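Local coordinates for putative cell invasion protein with MAC/Perforin domain (Bacteroides thetaiotaomicron VPI-5482, PDB 3KK7), which is of unproven function but belongs to the membrane-attack complex/perforin (MACPF) family and may act on cell membranes, at residues V474-Y480 with Y493-Y499. Numbering follows the deposited sequence.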
loop_
_atom_site.group_PDB
_atom_site.type_symbol
_atom_site.label_atom_id
_atom_site.label_comp_id
_atom_site.label_asym_id
_atom_site.label_seq_id
_atom_site.Cartn_x
_atom_site.Cartn_y
_atom_site.Cartn_z
ATOM N N VAL A 474 -29.500 2.709 -8.278
ATOM C CA VAL A 474 -29.032 1.402 -8.715
ATOM C C VAL A 474 -30.223 0.697 -9.299
ATOM O O VAL A 474 -31.301 0.720 -8.714
ATOM C CB VAL A 474 -28.428 0.564 -7.597
ATOM C CG1 VAL A 474 -28.412 -0.904 -8.001
ATOM C CG2 VAL A 474 -27.020 1.056 -7.274
ATOM N N ASP A 475 -30.026 0.113 -10.477
ATOM C CA ASP A 475 -31.091 -0.554 -11.214
ATOM C C ASP A 475 -30.471 -1.678 -12.034
ATOM O O ASP A 475 -29.869 -1.465 -13.091
ATOM C CB ASP A 475 -31.870 0.452 -12.087
ATOM C CG ASP A 475 -32.972 -0.206 -12.956
ATOM O OD1 ASP A 475 -32.925 -1.426 -13.252
ATOM O OD2 ASP A 475 -33.880 0.539 -13.371
ATOM N N GLU A 476 -30.642 -2.890 -11.521
ATOM C CA GLU A 476 -30.102 -4.078 -12.139
ATOM C C GLU A 476 -30.562 -4.263 -13.595
ATOM O O GLU A 476 -29.885 -4.958 -14.349
ATOM C CB GLU A 476 -30.466 -5.303 -11.299
ATOM C CG GLU A 476 -29.690 -5.419 -9.978
ATOM C CD GLU A 476 -30.130 -4.442 -8.896
ATOM O OE1 GLU A 476 -31.299 -4.044 -8.918
ATOM O OE2 GLU A 476 -29.298 -4.063 -8.025
ATOM N N LYS A 477 -31.679 -3.634 -13.991
ATOM C CA LYS A 477 -32.222 -3.800 -15.347
ATOM C C LYS A 477 -31.495 -2.982 -16.400
ATOM O O LYS A 477 -31.597 -3.293 -17.591
ATOM C CB LYS A 477 -33.714 -3.429 -15.436
ATOM C CG LYS A 477 -34.623 -4.069 -14.404
ATOM C CD LYS A 477 -36.095 -3.976 -14.832
ATOM C CE LYS A 477 -37.062 -3.903 -13.647
ATOM N NZ LYS A 477 -37.089 -2.535 -13.039
ATOM N N GLY A 478 -30.775 -1.940 -15.986
ATOM C CA GLY A 478 -30.235 -0.965 -16.941
ATOM C C GLY A 478 -28.778 -1.122 -17.336
ATOM O O GLY A 478 -28.074 -0.124 -17.492
HETATM N N MSE A 479 -28.319 -2.352 -17.560
HETATM C CA MSE A 479 -26.892 -2.574 -17.661
HETATM C C MSE A 479 -26.359 -3.260 -18.874
HETATM O O MSE A 479 -27.038 -4.047 -19.521
HETATM C CB MSE A 479 -26.454 -3.323 -16.435
HETATM C CG MSE A 479 -26.946 -2.592 -15.247
HETATM SE SE MSE A 479 -25.907 -2.885 -13.749
HETATM C CE MSE A 479 -24.198 -2.057 -14.184
ATOM N N TYR A 480 -25.110 -2.923 -19.160
ATOM C CA TYR A 480 -24.345 -3.536 -20.217
ATOM C C TYR A 480 -23.028 -3.999 -19.609
ATOM O O TYR A 480 -22.691 -3.639 -18.489
ATOM C CB TYR A 480 -24.069 -2.532 -21.335
ATOM C CG TYR A 480 -25.302 -2.008 -22.051
ATOM C CD1 TYR A 480 -25.764 -2.605 -23.214
ATOM C CD2 TYR A 480 -25.979 -0.889 -21.575
ATOM C CE1 TYR A 480 -26.880 -2.106 -23.879
ATOM C CE2 TYR A 480 -27.087 -0.387 -22.227
ATOM C CZ TYR A 480 -27.531 -1.001 -23.373
ATOM O OH TYR A 480 -28.628 -0.499 -24.007
ATOM N N TYR A 493 -21.704 -2.040 -16.381
ATOM C CA TYR A 493 -21.909 -0.614 -16.192
ATOM C C TYR A 493 -23.316 -0.215 -16.525
ATOM O O TYR A 493 -23.937 -0.790 -17.411
ATOM C CB TYR A 493 -20.927 0.198 -17.050
ATOM C CG TYR A 493 -21.127 0.093 -18.548
ATOM C CD1 TYR A 493 -20.610 -0.985 -19.261
ATOM C CD2 TYR A 493 -21.795 1.100 -19.257
ATOM C CE1 TYR A 493 -20.758 -1.073 -20.634
ATOM C CE2 TYR A 493 -21.964 1.021 -20.638
ATOM C CZ TYR A 493 -21.448 -0.070 -21.321
ATOM O OH TYR A 493 -21.620 -0.167 -22.683
ATOM N N ASN A 494 -23.800 0.770 -15.773
ATOM C CA ASN A 494 -25.127 1.349 -15.955
ATOM C C ASN A 494 -24.983 2.738 -16.579
ATOM O O ASN A 494 -24.632 3.696 -15.880
ATOM C CB ASN A 494 -25.834 1.447 -14.608
ATOM C CG ASN A 494 -27.274 1.901 -14.732
ATOM O OD1 ASN A 494 -27.583 2.867 -15.438
ATOM N ND2 ASN A 494 -28.160 1.214 -14.030
ATOM N N PRO A 495 -25.265 2.859 -17.890
ATOM C CA PRO A 495 -25.019 4.112 -18.572
ATOM C C PRO A 495 -26.100 5.182 -18.351
ATOM O O PRO A 495 -26.001 6.245 -18.952
ATOM C CB PRO A 495 -24.983 3.684 -20.021
ATOM C CG PRO A 495 -26.058 2.663 -20.079
ATOM C CD PRO A 495 -25.952 1.910 -18.772
ATOM N N THR A 496 -27.103 4.917 -17.511
ATOM C CA THR A 496 -28.018 5.961 -17.058
ATOM C C THR A 496 -27.575 6.541 -15.721
ATOM O O THR A 496 -27.624 7.754 -15.536
ATOM C CB THR A 496 -29.419 5.439 -16.862
ATOM O OG1 THR A 496 -29.739 4.523 -17.913
ATOM C CG2 THR A 496 -30.416 6.591 -16.841
ATOM N N SER A 497 -27.141 5.683 -14.794
ATOM C CA SER A 497 -26.774 6.101 -13.428
ATOM C C SER A 497 -25.260 6.273 -13.186
ATOM O O SER A 497 -24.848 6.827 -12.174
ATOM C CB SER A 497 -27.354 5.108 -12.423
ATOM O OG SER A 497 -28.757 5.050 -12.536
HETATM N N MSE A 498 -24.440 5.770 -14.100
HETATM C CA MSE A 498 -22.994 6.040 -14.115
HETATM C C MSE A 498 -22.241 5.278 -13.053
HETATM O O MSE A 498 -21.211 5.729 -12.555
HETATM C CB MSE A 498 -22.701 7.550 -14.026
HETATM C CG MSE A 498 -23.550 8.404 -15.010
HETATM SE SE MSE A 498 -23.648 7.662 -16.848
HETATM C CE MSE A 498 -21.783 7.895 -17.403
ATOM N N TYR A 499 -22.724 4.084 -12.735
ATOM C CA TYR A 499 -22.006 3.220 -11.813
ATOM C C TYR A 499 -21.636 1.946 -12.540
ATOM O O TYR A 499 -22.201 1.642 -13.594
ATOM C CB TYR A 499 -22.825 2.948 -10.535
ATOM C CG TYR A 499 -24.038 2.093 -10.735
ATOM C CD1 TYR A 499 -23.928 0.706 -10.778
ATOM C CD2 TYR A 499 -25.312 2.663 -10.864
ATOM C CE1 TYR A 499 -25.040 -0.096 -10.972
ATOM C CE2 TYR A 499 -26.443 1.851 -11.043
ATOM C CZ TYR A 499 -26.286 0.473 -11.101
ATOM O OH TYR A 499 -27.356 -0.356 -11.267
#
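The antiparallel pairing that opens the small C-terminal sheet starts at Tyr480 and Tyr493, a hydrogen-bonded pair: Tyr480 N donates to Tyr493 O (3.0 Å) and Tyr493 N to Tyr480 O (2.8 Å). Both side chains lie on one face of the sheet, where Tyr493 CZ packs against Tyr480 CB at 3.6 Å; Tyr493 OH reaches Lys525 O. Pro495 CG meets the Tyr480 ring at its edge. Beyond this pair the segments part into the type I turn Asp475-Gly478, which follows strand 468-472, and the connection to strand 499-504. Tyr499 bridges them: CG between backbone N and carbonyl carbon (chi1 69°) directs the ring to Val474, and its hydroxyl accepts from Asp475 N (2.8 Å, 160° at the hydrogen). Val474 CG2 makes a CH-pi contact over one ring face, 4.1 Å from the centroid, while Asn494 CB sits above the opposite face, toward its rim. Selenomethionine Met479 adds an oblique Met-aromatic contact, its SE 5.1 Å from the Tyr499 centroid, 61° off the normal. Each turn carries an Asx turn: Asp475 OD1 accepts from Lys477 N, and Asn494 OD1 from Thr496 N in the carbonyl plane; Ser497 N, above that plane, extends the latter to an Asx motif.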